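PDB 3TEF: Iron(III) ABC transporter, periplasmic iron-compound-binding protein from Vibrio cholerae, which probably binds iron-loaded catecholate siderophores in the periplasm and delivers them to an ABC transporter for iron uptake. Local coordinates for residues A[158-163]-A[189-194]; A[168-173]-A[200-205]; A[174-179]-A[194-199]; A[211-216]-A[242-247]; A[216-221]-A[250-255]. All coordinates share one frame; numbering follows the deposited sequence.

Interaction 1 of 5, residues A[158-163]-A[189-194]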
# COMPACT_ATOMS: atom_id res chain seq x y z
N ASP A 158 14.55 16.77 -4.82
CA ASP A 158 13.53 16.12 -5.63
C ASP A 158 13.72 14.61 -5.67
O ASP A 158 14.82 14.09 -5.44
CB ASP A 158 13.55 16.69 -7.05
CG ASP A 158 14.89 16.48 -7.75
OD1 ASP A 158 15.87 17.16 -7.38
OD2 ASP A 158 14.97 15.64 -8.67
N ALA A 159 12.64 13.90 -5.97
CA ALA A 159 12.72 12.46 -6.17
C ALA A 159 11.86 12.09 -7.36
O ALA A 159 10.81 12.70 -7.60
CB ALA A 159 12.27 11.71 -4.94
N MET A 160 12.32 11.08 -8.09
CA MET A 160 11.54 10.52 -9.17
C MET A 160 11.17 9.12 -8.74
O MET A 160 12.02 8.36 -8.28
CB MET A 160 12.37 10.47 -10.45
CG MET A 160 11.64 9.89 -11.64
SD MET A 160 12.66 9.82 -13.12
CE MET A 160 12.84 11.57 -13.48
N LEU A 161 9.89 8.79 -8.86
CA LEU A 161 9.41 7.46 -8.51
C LEU A 161 9.22 6.70 -9.81
O LEU A 161 8.47 7.15 -10.67
CB LEU A 161 8.08 7.55 -7.74
CG LEU A 161 7.46 6.31 -7.08
CD1 LEU A 161 7.04 5.25 -8.11
CD2 LEU A 161 8.36 5.71 -6.02
N VAL A 162 9.92 5.59 -9.96
CA VAL A 162 9.84 4.80 -11.19
C VAL A 162 9.41 3.39 -10.85
O VAL A 162 9.97 2.76 -9.96
CB VAL A 162 11.19 4.75 -11.93
CG1 VAL A 162 11.08 3.89 -13.19
CG2 VAL A 162 11.65 6.15 -12.28
N MET A 163 8.41 2.89 -11.57
CA MET A 163 8.03 1.49 -11.44
C MET A 163 8.49 0.75 -12.68
O MET A 163 8.45 1.30 -13.77
CB MET A 163 6.51 1.36 -11.29
CG MET A 163 6.06 -0.09 -11.19
SD MET A 163 4.36 -0.19 -10.66
CE MET A 163 4.57 -0.93 -9.06
N GLU A 189 8.72 16.69 -6.53
CA GLU A 189 8.79 15.93 -7.76
C GLU A 189 9.92 16.44 -8.66
O GLU A 189 10.01 17.64 -8.91
CB GLU A 189 7.47 16.01 -8.52
CG GLU A 189 6.24 15.52 -7.78
CD GLU A 189 4.99 15.69 -8.63
OE1 GLU A 189 5.06 16.42 -9.64
OE2 GLU A 189 3.93 15.12 -8.31
N THR A 190 10.77 15.54 -9.14
CA THR A 190 11.78 15.91 -10.12
C THR A 190 11.08 16.58 -11.28
O THR A 190 11.39 17.71 -11.65
CB THR A 190 12.58 14.71 -10.65
OG1 THR A 190 13.21 14.02 -9.56
CG2 THR A 190 13.65 15.17 -11.62
N VAL A 191 10.12 15.87 -11.87
CA VAL A 191 9.26 16.48 -12.87
C VAL A 191 7.79 16.34 -12.49
O VAL A 191 7.31 15.24 -12.25
CB VAL A 191 9.52 15.96 -14.32
CG1 VAL A 191 10.38 14.70 -14.31
CG2 VAL A 191 8.19 15.75 -15.08
N PRO A 192 7.10 17.48 -12.39
CA PRO A 192 5.66 17.49 -12.11
C PRO A 192 4.92 16.65 -13.14
O PRO A 192 4.89 17.02 -14.32
CB PRO A 192 5.30 18.96 -12.25
CG PRO A 192 6.55 19.69 -11.90
CD PRO A 192 7.66 18.84 -12.45
N VAL A 193 4.35 15.54 -12.71
CA VAL A 193 3.61 14.67 -13.61
C VAL A 193 2.17 15.15 -13.79
O VAL A 193 1.26 14.34 -14.04
CB VAL A 193 3.61 13.21 -13.11
CG1 VAL A 193 5.04 12.73 -12.87
CG2 VAL A 193 2.79 13.11 -11.85
N SER A 194 1.97 16.46 -13.67
CA SER A 194 0.67 17.10 -13.91
C SER A 194 -0.51 16.26 -13.37
O SER A 194 -0.39 15.63 -12.32
CB SER A 194 0.48 17.40 -15.40
OG SER A 194 1.34 18.44 -15.84

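Interaction 2 of 5, residues A[168-173]-A[200-205]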
# COMPACT_ATOMS: atom_id res chain seq x y z
N ASN A 168 8.45 -2.35 -18.90
CA ASN A 168 7.86 -1.01 -18.95
C ASN A 168 8.30 -0.19 -17.76
O ASN A 168 8.16 -0.64 -16.63
CB ASN A 168 6.34 -1.08 -18.92
CG ASN A 168 5.76 -1.82 -20.09
OD1 ASN A 168 4.96 -2.75 -19.92
ND2 ASN A 168 6.14 -1.42 -21.30
N LEU A 169 8.82 1.01 -18.01
CA LEU A 169 9.12 1.95 -16.93
C LEU A 169 8.01 2.98 -16.91
O LEU A 169 7.66 3.54 -17.94
CB LEU A 169 10.45 2.66 -17.19
CG LEU A 169 11.70 1.78 -17.22
CD1 LEU A 169 12.93 2.64 -17.40
CD2 LEU A 169 11.78 0.98 -15.93
N THR A 170 7.44 3.22 -15.73
CA THR A 170 6.41 4.24 -15.57
C THR A 170 6.77 5.13 -14.39
O THR A 170 7.53 4.74 -13.51
CB THR A 170 5.02 3.62 -15.34
OG1 THR A 170 5.08 2.69 -14.25
CG2 THR A 170 4.54 2.88 -16.59
N THR A 171 6.23 6.35 -14.40
CA THR A 171 6.49 7.28 -13.31
C THR A 171 5.17 7.77 -12.69
O THR A 171 4.13 7.79 -13.35
CB THR A 171 7.37 8.46 -13.77
OG1 THR A 171 7.80 9.21 -12.61
CG2 THR A 171 6.62 9.39 -14.72
N PHE A 172 5.24 8.12 -11.41
CA PHE A 172 4.08 8.51 -10.63
C PHE A 172 4.48 9.74 -9.83
O PHE A 172 5.63 9.84 -9.40
CB PHE A 172 3.73 7.40 -9.64
CG PHE A 172 3.23 6.13 -10.29
CD1 PHE A 172 1.88 5.84 -10.29
CD2 PHE A 172 4.11 5.22 -10.86
CE1 PHE A 172 1.41 4.68 -10.87
CE2 PHE A 172 3.64 4.05 -11.44
CZ PHE A 172 2.29 3.78 -11.44
N GLY A 173 3.54 10.64 -9.60
CA GLY A 173 3.82 11.86 -8.85
C GLY A 173 3.03 12.00 -7.56
O GLY A 173 2.55 11.01 -6.99
N GLY A 200 0.01 5.30 -13.90
CA GLY A 200 1.24 6.03 -14.14
C GLY A 200 1.45 6.48 -15.58
O GLY A 200 0.59 6.27 -16.44
N ASP A 201 2.58 7.12 -15.84
CA ASP A 201 2.91 7.60 -17.18
C ASP A 201 4.14 6.88 -17.70
O ASP A 201 5.12 6.69 -16.98
CB ASP A 201 3.18 9.10 -17.18
CG ASP A 201 1.90 9.92 -17.03
OD1 ASP A 201 1.14 10.04 -18.02
OD2 ASP A 201 1.64 10.43 -15.92
N LEU A 202 4.09 6.48 -18.96
CA LEU A 202 5.19 5.72 -19.54
C LEU A 202 6.42 6.58 -19.77
O LEU A 202 6.34 7.66 -20.35
CB LEU A 202 4.75 5.06 -20.87
CG LEU A 202 5.72 4.00 -21.41
CD1 LEU A 202 5.69 2.74 -20.55
CD2 LEU A 202 5.39 3.66 -22.86
N ILE A 203 7.56 6.08 -19.31
CA ILE A 203 8.83 6.77 -19.51
C ILE A 203 9.87 5.81 -20.11
O ILE A 203 9.51 4.81 -20.73
CB ILE A 203 9.35 7.40 -18.20
CG1 ILE A 203 9.50 6.35 -17.10
CG2 ILE A 203 8.38 8.49 -17.73
CD1 ILE A 203 10.29 6.84 -15.88
N SER A 204 11.14 6.12 -19.91
CA SER A 204 12.23 5.35 -20.50
C SER A 204 13.49 5.66 -19.72
O SER A 204 13.50 6.54 -18.87
CB SER A 204 12.42 5.76 -21.95
OG SER A 204 12.74 7.14 -22.03
N PHE A 205 14.57 4.93 -20.01
CA PHE A 205 15.84 5.25 -19.36
C PHE A 205 16.36 6.61 -19.82
O PHE A 205 17.01 7.32 -19.07
CB PHE A 205 16.87 4.15 -19.60
CG PHE A 205 16.58 2.88 -18.85
CD1 PHE A 205 16.64 2.86 -17.46
CD2 PHE A 205 16.26 1.71 -19.52
CE1 PHE A 205 16.38 1.68 -16.76
CE2 PHE A 205 16.00 0.54 -18.83
CZ PHE A 205 16.06 0.53 -17.45
O HOH W 1 9.24 2.01 -20.69

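Interaction 3 of 5, residues A[174-179]-A[194-199]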
# COMPACT_ATOMS: atom_id res chain seq x y z
N ALA A 174 2.88 13.24 -7.10
CA ALA A 174 2.30 13.52 -5.79
C ALA A 174 0.83 13.12 -5.65
O ALA A 174 0.36 12.82 -4.55
CB ALA A 174 2.48 14.99 -5.43
N ASN A 175 0.11 13.12 -6.77
CA ASN A 175 -1.31 12.82 -6.73
C ASN A 175 -1.61 11.42 -7.25
O ASN A 175 -2.56 11.19 -7.99
CB ASN A 175 -2.09 13.89 -7.49
CG ASN A 175 -1.95 15.26 -6.85
OD1 ASN A 175 -2.11 15.41 -5.64
ND2 ASN A 175 -1.62 16.27 -7.66
N SER A 176 -0.77 10.49 -6.82
CA SER A 176 -0.84 9.11 -7.27
C SER A 176 -0.88 8.18 -6.07
O SER A 176 -0.87 8.63 -4.91
CB SER A 176 0.41 8.78 -8.09
OG SER A 176 1.53 8.62 -7.22
N ARG A 177 -0.92 6.89 -6.35
CA ARG A 177 -0.89 5.90 -5.29
C ARG A 177 0.39 6.03 -4.46
O ARG A 177 0.45 5.53 -3.35
CB ARG A 177 -0.97 4.49 -5.89
CG ARG A 177 0.17 4.16 -6.85
CD ARG A 177 -0.17 2.90 -7.65
NE ARG A 177 -0.33 1.74 -6.78
CZ ARG A 177 -1.07 0.68 -7.08
NH1 ARG A 177 -1.74 0.62 -8.23
NH2 ARG A 177 -1.14 -0.34 -6.23
N PHE A 178 1.41 6.70 -5.01
CA PHE A 178 2.66 6.90 -4.26
C PHE A 178 2.76 8.32 -3.70
O PHE A 178 3.85 8.86 -3.55
CB PHE A 178 3.88 6.56 -5.12
CG PHE A 178 3.88 5.15 -5.64
CD1 PHE A 178 4.06 4.09 -4.77
CD2 PHE A 178 3.66 4.89 -6.98
CE1 PHE A 178 4.04 2.78 -5.25
CE2 PHE A 178 3.65 3.59 -7.47
CZ PHE A 178 3.84 2.53 -6.60
N SER A 179 1.61 8.91 -3.40
CA SER A 179 1.56 10.26 -2.83
C SER A 179 2.45 10.42 -1.59
O SER A 179 2.99 11.49 -1.34
CB SER A 179 0.12 10.65 -2.50
OG SER A 179 -0.41 9.89 -1.42
N SER A 194 1.97 16.46 -13.67
CA SER A 194 0.67 17.10 -13.91
C SER A 194 -0.51 16.26 -13.37
O SER A 194 -0.39 15.63 -12.32
CB SER A 194 0.48 17.40 -15.40
OG SER A 194 1.34 18.44 -15.84
N LYS A 195 -1.63 16.27 -14.09
CA LYS A 195 -2.78 15.46 -13.70
C LYS A 195 -2.46 14.00 -14.01
O LYS A 195 -2.15 13.66 -15.14
CB LYS A 195 -4.04 15.91 -14.43
CG LYS A 195 -5.34 15.32 -13.87
CD LYS A 195 -5.45 13.84 -14.16
CE LYS A 195 -6.84 13.45 -14.64
NZ LYS A 195 -7.84 13.40 -13.54
N GLU A 196 -2.56 13.14 -13.00
CA GLU A 196 -2.11 11.77 -13.17
C GLU A 196 -3.17 10.84 -13.75
O GLU A 196 -4.23 11.26 -14.20
CB GLU A 196 -1.59 11.21 -11.85
CG GLU A 196 -0.68 12.16 -11.14
CD GLU A 196 0.53 11.48 -10.56
OE1 GLU A 196 0.89 10.35 -11.00
OE2 GLU A 196 1.12 12.09 -9.65
N SER A 197 -2.83 9.56 -13.73
CA SER A 197 -3.76 8.52 -14.10
C SER A 197 -3.42 7.31 -13.24
O SER A 197 -2.29 7.17 -12.79
CB SER A 197 -3.64 8.19 -15.58
OG SER A 197 -2.34 7.70 -15.89
N SER A 198 -4.41 6.45 -13.02
CA SER A 198 -4.26 5.25 -12.21
C SER A 198 -2.90 4.54 -12.36
O SER A 198 -2.19 4.35 -11.37
CB SER A 198 -5.38 4.27 -12.51
OG SER A 198 -5.45 4.01 -13.90
N HIS A 199 -2.56 4.17 -13.59
CA HIS A 199 -1.41 3.30 -13.85
C HIS A 199 -0.09 4.00 -14.19
O HIS A 199 0.83 3.36 -14.70
CB HIS A 199 -1.76 2.31 -14.97
CG HIS A 199 -2.08 2.95 -16.29
ND1 HIS A 199 -2.46 4.26 -16.41
CD2 HIS A 199 -2.08 2.44 -17.55
CE1 HIS A 199 -2.69 4.55 -17.68
NE2 HIS A 199 -2.46 3.45 -18.39
O HOH W 2 -1.75 6.13 -9.06
O HOH W 3 -1.48 2.00 -10.82

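Interaction 4 of 5, residues A[211-216]-A[242-247]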
# COMPACT_ATOMS: atom_id res chain seq x y z
N HIS A 211 16.22 13.88 -17.31
CA HIS A 211 15.68 14.67 -16.20
C HIS A 211 16.58 14.65 -14.96
O HIS A 211 16.50 15.55 -14.12
CB HIS A 211 14.26 14.24 -15.86
CG HIS A 211 13.24 14.70 -16.86
ND1 HIS A 211 12.78 13.89 -17.88
CD2 HIS A 211 12.62 15.89 -17.02
CE1 HIS A 211 11.90 14.55 -18.60
NE2 HIS A 211 11.78 15.77 -18.10
N ASN A 212 17.44 13.64 -14.86
CA ASN A 212 18.48 13.61 -13.84
C ASN A 212 17.97 13.89 -12.42
O ASN A 212 18.28 14.92 -11.82
CB ASN A 212 19.57 14.62 -14.21
CG ASN A 212 20.86 14.39 -13.44
OD1 ASN A 212 21.15 13.28 -12.99
ND2 ASN A 212 21.65 15.45 -13.28
N PRO A 213 17.19 12.95 -11.86
CA PRO A 213 16.67 13.13 -10.49
C PRO A 213 17.80 13.06 -9.46
O PRO A 213 18.79 12.35 -9.67
CB PRO A 213 15.74 11.93 -10.32
CG PRO A 213 16.30 10.89 -11.23
CD PRO A 213 16.82 11.64 -12.43
N LYS A 214 17.65 13.79 -8.36
CA LYS A 214 18.62 13.74 -7.27
C LYS A 214 18.45 12.45 -6.47
O LYS A 214 19.41 11.88 -5.94
CB LYS A 214 18.47 14.95 -6.35
CG LYS A 214 19.60 15.97 -6.46
CD LYS A 214 19.33 17.02 -7.54
CE LYS A 214 19.48 16.45 -8.94
NZ LYS A 214 18.95 17.39 -9.98
N THR A 215 17.21 12.00 -6.38
CA THR A 215 16.88 10.75 -5.71
C THR A 215 15.99 9.94 -6.62
O THR A 215 15.06 10.47 -7.23
CB THR A 215 16.14 11.00 -4.39
OG1 THR A 215 17.01 11.66 -3.47
CG2 THR A 215 15.67 9.69 -3.78
N LEU A 216 16.28 8.64 -6.71
CA LEU A 216 15.53 7.76 -7.59
C LEU A 216 14.96 6.60 -6.78
O LEU A 216 15.70 5.80 -6.21
CB LEU A 216 16.44 7.27 -8.71
CG LEU A 216 15.89 6.44 -9.87
CD1 LEU A 216 14.71 7.12 -10.55
CD2 LEU A 216 17.01 6.18 -10.87
N LYS A 242 23.53 5.11 -14.61
CA LYS A 242 24.82 5.43 -13.99
C LYS A 242 25.17 6.91 -14.16
O LYS A 242 25.80 7.51 -13.29
CB LYS A 242 25.93 4.59 -14.60
CG LYS A 242 25.69 3.11 -14.57
CD LYS A 242 25.72 2.56 -13.17
CE LYS A 242 26.75 1.45 -13.06
NZ LYS A 242 26.55 0.60 -11.86
N ALA A 243 24.77 7.47 -15.29
CA ALA A 243 25.09 8.85 -15.62
C ALA A 243 24.24 9.83 -14.83
O ALA A 243 24.29 11.04 -15.05
CB ALA A 243 24.92 9.08 -17.12
N THR A 244 23.45 9.29 -13.90
CA THR A 244 22.50 10.09 -13.14
C THR A 244 23.10 10.55 -11.81
O THR A 244 23.95 9.87 -11.23
CB THR A 244 21.20 9.28 -12.90
OG1 THR A 244 20.06 10.13 -13.05
CG2 THR A 244 21.20 8.63 -11.53
N THR A 245 22.66 11.71 -11.33
CA THR A 245 23.07 12.22 -10.02
C THR A 245 22.70 11.24 -8.91
O THR A 245 23.46 11.04 -7.96
CB THR A 245 22.43 13.58 -9.72
OG1 THR A 245 22.85 14.55 -10.69
CG2 THR A 245 22.82 14.07 -8.33
N ALA A 246 21.51 10.65 -9.02
CA ALA A 246 21.02 9.72 -8.01
C ALA A 246 21.96 8.54 -7.82
O ALA A 246 22.21 8.12 -6.69
CB ALA A 246 19.62 9.23 -8.37
N TYR A 247 22.46 7.99 -8.91
CA TYR A 247 23.40 6.88 -8.81
C TYR A 247 24.69 7.33 -8.13
O TYR A 247 25.18 6.67 -7.21
CB TYR A 247 23.74 6.31 -10.19
CG TYR A 247 24.80 5.23 -10.11
CD1 TYR A 247 24.47 3.94 -9.71
CD2 TYR A 247 26.13 5.51 -10.41
CE1 TYR A 247 25.44 2.95 -9.63
CE2 TYR A 247 27.10 4.53 -10.34
CZ TYR A 247 26.75 3.25 -9.94
OH TYR A 247 27.70 2.27 -9.86

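Interaction 5 of 5, residues A[216-221]-A[250-255]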
# COMPACT_ATOMS: atom_id res chain seq x y z
N LEU A 216 16.28 8.64 -6.71
CA LEU A 216 15.53 7.76 -7.59
C LEU A 216 14.96 6.60 -6.78
O LEU A 216 15.70 5.80 -6.21
CB LEU A 216 16.44 7.27 -8.71
CG LEU A 216 15.89 6.44 -9.87
CD1 LEU A 216 14.71 7.12 -10.55
CD2 LEU A 216 17.01 6.18 -10.87
N LEU A 217 13.63 6.52 -6.72
CA LEU A 217 12.96 5.47 -5.96
C LEU A 217 12.36 4.48 -6.95
O LEU A 217 11.54 4.85 -7.79
CB LEU A 217 11.85 6.07 -5.10
CG LEU A 217 12.31 7.25 -4.25
CD1 LEU A 217 11.15 7.96 -3.57
CD2 LEU A 217 13.32 6.77 -3.23
N VAL A 218 12.76 3.22 -6.83
CA VAL A 218 12.40 2.23 -7.83
C VAL A 218 11.52 1.16 -7.23
O VAL A 218 11.84 0.60 -6.18
CB VAL A 218 13.67 1.57 -8.41
CG1 VAL A 218 13.31 0.48 -9.41
CG2 VAL A 218 14.57 2.63 -9.03
N VAL A 219 10.42 0.86 -7.92
CA VAL A 219 9.50 -0.20 -7.52
C VAL A 219 9.53 -1.33 -8.56
O VAL A 219 9.13 -1.14 -9.71
CB VAL A 219 8.03 0.34 -7.39
CG1 VAL A 219 7.06 -0.77 -7.00
CG2 VAL A 219 7.96 1.51 -6.39
N ASP A 220 10.04 -2.49 -8.15
CA ASP A 220 10.18 -3.64 -9.04
C ASP A 220 8.91 -4.48 -8.98
O ASP A 220 8.81 -5.41 -8.19
CB ASP A 220 11.39 -4.47 -8.63
CG ASP A 220 11.65 -5.64 -9.57
OD1 ASP A 220 10.98 -5.73 -10.63
OD2 ASP A 220 12.53 -6.47 -9.26
N ARG A 221 7.93 -4.13 -9.81
CA ARG A 221 6.65 -4.80 -9.72
C ARG A 221 6.77 -6.30 -9.97
O ARG A 221 6.02 -7.09 -9.39
CB ARG A 221 5.66 -4.18 -10.70
CG ARG A 221 4.30 -4.83 -10.67
CD ARG A 221 3.31 -4.02 -11.48
NE ARG A 221 2.00 -4.66 -11.48
CZ ARG A 221 1.64 -5.63 -12.31
NH1 ARG A 221 2.51 -6.06 -13.22
NH2 ARG A 221 0.43 -6.16 -12.24
N GLY A 250 24.62 7.88 -4.60
CA GLY A 250 24.20 6.66 -3.94
C GLY A 250 22.79 6.77 -3.42
O GLY A 250 22.46 6.23 -2.37
N HIS A 251 21.94 7.50 -4.16
CA HIS A 251 20.57 7.71 -3.73
C HIS A 251 19.56 7.06 -4.67
O HIS A 251 18.50 7.64 -4.94
CB HIS A 251 20.26 9.20 -3.57
CG HIS A 251 20.92 9.84 -2.39
ND1 HIS A 251 21.10 11.20 -2.27
CD2 HIS A 251 21.44 9.30 -1.26
CE1 HIS A 251 21.71 11.47 -1.13
NE2 HIS A 251 21.93 10.33 -0.49
N ILE A 252 19.88 5.88 -5.19
CA ILE A 252 18.88 5.02 -5.82
C ILE A 252 18.40 4.04 -4.77
O ILE A 252 19.20 3.28 -4.21
CB ILE A 252 19.44 4.21 -7.01
CG1 ILE A 252 19.99 5.13 -8.09
CG2 ILE A 252 18.34 3.31 -7.58
CD1 ILE A 252 20.53 4.38 -9.30
N ALA A 253 17.10 4.08 -4.48
CA ALA A 253 16.51 3.20 -3.48
C ALA A 253 15.54 2.22 -4.13
O ALA A 253 14.67 2.63 -4.90
CB ALA A 253 15.80 4.02 -2.43
N TYR A 254 15.70 0.94 -3.82
CA TYR A 254 14.78 -0.09 -4.32
C TYR A 254 13.71 -0.40 -3.27
O TYR A 254 13.94 -1.17 -2.34
CB TYR A 254 15.54 -1.35 -4.78
CG TYR A 254 16.49 -1.03 -5.92
CD1 TYR A 254 16.06 -1.10 -7.23
CD2 TYR A 254 17.79 -0.60 -5.67
CE1 TYR A 254 16.89 -0.78 -8.28
CE2 TYR A 254 18.64 -0.28 -6.71
CZ TYR A 254 18.19 -0.38 -8.01
OH TYR A 254 19.01 -0.06 -9.07
N LEU A 255 12.55 0.23 -3.43
CA LEU A 255 11.50 0.19 -2.43
C LEU A 255 10.92 -1.21 -2.26
O LEU A 255 10.80 -1.95 -3.23
CB LEU A 255 10.38 1.17 -2.80
CG LEU A 255 10.73 2.65 -2.97
CD1 LEU A 255 9.48 3.43 -3.30
CD2 LEU A 255 11.37 3.22 -1.71
O HOH W 4 11.66 -2.24 -5.68

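Interaction 1 of 5, residues A[158-163]-A[189-194]
Ala159 and Glu189 pair as a parallel beta bridge with their CA atoms 5.5 Å apart and their side chains diverging, and just beyond it the 189-194 segment leaves the sheet as an irregular loop. The bridge is closed by Thr190 N, which donates to Ala159 O at 3.2 Å; the amide stands well above the carbonyl plane, 57° out of it, as the chain turns off. Tyr182 OH is a second partner of the same carbonyl. A shorter hydrogen bond runs between side chains: Thr190 OG1 donates to Asp158 OD2 at 2.6 Å, and OD2 accepts through its anti lone pair. Asp158 reaches it because CG sits between the backbone N and the carbonyl carbon (chi1 60°); Thr190 CG2 lies 3.3 Å from Asp158 OD2. With Lys214 N as a further donor, two hydrogen bonds grip this oxygen and probably fix the rotation of the carboxylate. Met160 stretches out from the strand and bends at its last torsion, so that CE meets Val191 CG1 at 4.1 Å; Tyr207 and His211 lie against both residues. This is the end of short strand 188-189, parallel to strand 158-165 in the mixed sheet of the C-terminal lobe.

Interaction 2 of 5, residues A[168-173]-A[200-205]
Backbone hydrogen bonds tie Leu169, Thr171, Asp201 and Ile203 together. Thr171 and Asp201 form an antiparallel hydrogen-bonded pair, with Thr171 N to Asp201 O at 2.8 Å and Asp201 N to Thr171 O at 3.0 Å. Past the non-hydrogen-bonded pair Thr170-Leu202, Ile203 N donates to Leu169 O at 2.9 Å, nearly straight at 175°. A water bridges Leu169 N and Ile203 O in place of the second direct bond of this pair, accepting from the first and donating to the second. Asp201 O also receives the CA-H of Thr170.

Two CH-pi contacts flank these bonds. Leu169 CD1 stands over the centre of the Phe205 ring, 3.6 Å from its centroid, and its side chain crosses that of Phe205 at about a right angle. Gly200 CA lies over one face of the Phe172 ring, offset toward the rim, 3.8 Å from the centroid.

Apolar packing completes the contact. Ile203 puts CG1 between its backbone N and carbonyl carbon (chi1 57°), which sets CG1 against Leu169 CB at 3.8 Å, while Ile203 CG2 meets Thr171 CG2 at 3.6 Å. Thr171 OG1 turns to Leu161 O of the neighbouring strand. Short strand 201-202 thereby adds antiparallel to strand 168-172 in the mixed sheet, shortly before Ser204, the N-cap of helix 205-211.

Interaction 3 of 5, residues A[174-179]-A[194-199]
The carboxylate of Glu196 reaches over to the 174-179 loop, its two oxygens meeting different parts of it. OE1 lies 3.3 Å from Ser176 CB and takes its main hydrogen bond from Gly173 N, just before the loop. OE2 is beside Asn175 N at 3.2 Å, although a close neighbour makes the position of this oxygen, and hence the bond, doubtful. The second flat group, the Phe178 ring, carries Arg177 CG over one face, offset toward the rim and 3.5 Å above the plane, and meets the ring of Phe172 edge-to-face. In Glu196, chi1 (-46°) sets CG 3.8 Å from Asn175 O, and a bend at chi2 turns the carboxylate toward Ser176 CB and Asn175 N.

The loop is itself a compact pair of motifs. Ser176 OG accepts from Phe178 N at 2.9 Å, an ST turn, inside a type I beta turn closed by Ser179 N and Ser176 O. Ser176 OG also bonds to Gly173 O, which ties this turn back to the end of strand 168-172.

Two waters complete the junction, both donating to Ser198 O: one accepts from Arg177 N at 2.9 Å, the other from Arg177 NH1. Arg177 NH2 bonds weakly to Tyr261 O and lies close to Arg88, basic residues placed together as in relatives that bind anionic ferric siderophores; whether they do so here is not established.

Interaction 4 of 5, residues A[211-216]-A[242-247]
Asn212 and Thr244 lie with CA atoms 5.4 Å apart, and Lys214 and Ala246 come to 4.7 Å, so the turn after helix 205-211 runs against the start of helix 245-248. Asn212, in a positive-phi conformation, holds CG anti to its own N (chi1 -164°), and this sends the amide across to the helix. There OD1 accepts from Thr245 N, the first N-H of the helix, at 2.7 Å; the bond is nearly straight (170°) and in the carbonyl plane. Two weak bonds surround it: Thr244 OG1 donates to the same OD1 at 3.3 Å, and Asn212 ND2 donates to Thr245 OG1 at 3.0 Å. Since Thr245 N can only donate, its bond supports the placing of OD1 on that side of the amide, and the side chains of Asn212 and Thr245 cross at about a right angle.

One residue on, Pro213 O accepts weakly from Ala246 N, and Lys214 O takes the CA-H of Ala246. The Lys214 chain, bent at chi2 and chi3, curls over Thr245 CG2 with CE at 4.1 Å, and NZ turns back to its own turn, donating to Asn212 O. Ala246 CB rests on Leu216 CB, on strand 215-220, at 3.8 Å. The turn leading into strand 215-220 thus supplies acceptors to the start of helix 245-248, the last helix of the beta-alpha-beta crossover to the parallel strand 252-254.

Interaction 5 of 5, residues A[216-221]-A[250-255]
Leu255 packs its side chain onto strand 216-220 atom by atom. CB stands 3.7 Å from Val218 O, the carbonyl that also accepts the hydrogen bond from Leu255 N. CG, held beside the backbone N by chi1 of -59°, moves on toward Leu217 CB. At the tip, CD1 fits between two residues of the strand, 4.0 Å from Leu217 CB and 3.9 Å from Val219 CG2.

The backbones beside it run parallel, with axes 4.7 Å apart and inclined by 24°. Leu216, Leu217 and Val218 are bridged to Ile252, Ala253 and Tyr254 in register, and hydrogen bonds pass back and forth from Leu216 N to His251 O and on to Leu255 N. CA-H groups of Ile252, Leu217 and Tyr254 point at carbonyls that already accept N-H bonds, Leu216 O, Ala253 O and Val218 O respectively, as second, weaker contacts. Near Leu255 a water donates to Val218 O and Leu255 O and accepts from Asp220 N.

Leu217 and Ala253 share one face, with Leu217 CD2 on Ala253 CB at 3.8 Å. Val218 and Tyr254 lie side by side on the opposite face, pointing the same way; Tyr254 CD1 is 3.8 Å from Val218 CB, and the phenol OH is held by Glu237.

Strand 216-220 is paired on its other edge with strand 158-165. Met277 of helix 267-279 touches Leu217 and Leu255, Phe236 of helix 232-236 touches Val218 and Tyr254, and Ala246 of helix 245-248 touches Ile252.

Interactions 1, 2, 4 and 5 reach one mixed sheet, with strand 158-165 between its neighbours 168-172 and 215-220. Interaction 1 joins interaction 2 through Met163 N and Thr170 O, 2.8 Å apart, and interaction 5 through Val162 N and Leu217 O at the same distance. Interactions 4 and 5 share Leu216, and the short helix of one leads into the strand of the other, Ala246 O lying 2.6 Å from His251 N. Interaction 3 is nested in the chain loop closed by interaction 2 and joined to it by Glu196 and Gly173; it meets interaction 1 where Glu189 OE2 lies 2.5 Å from Ala174 N. Its centre is about 21 Å from that of interaction 4.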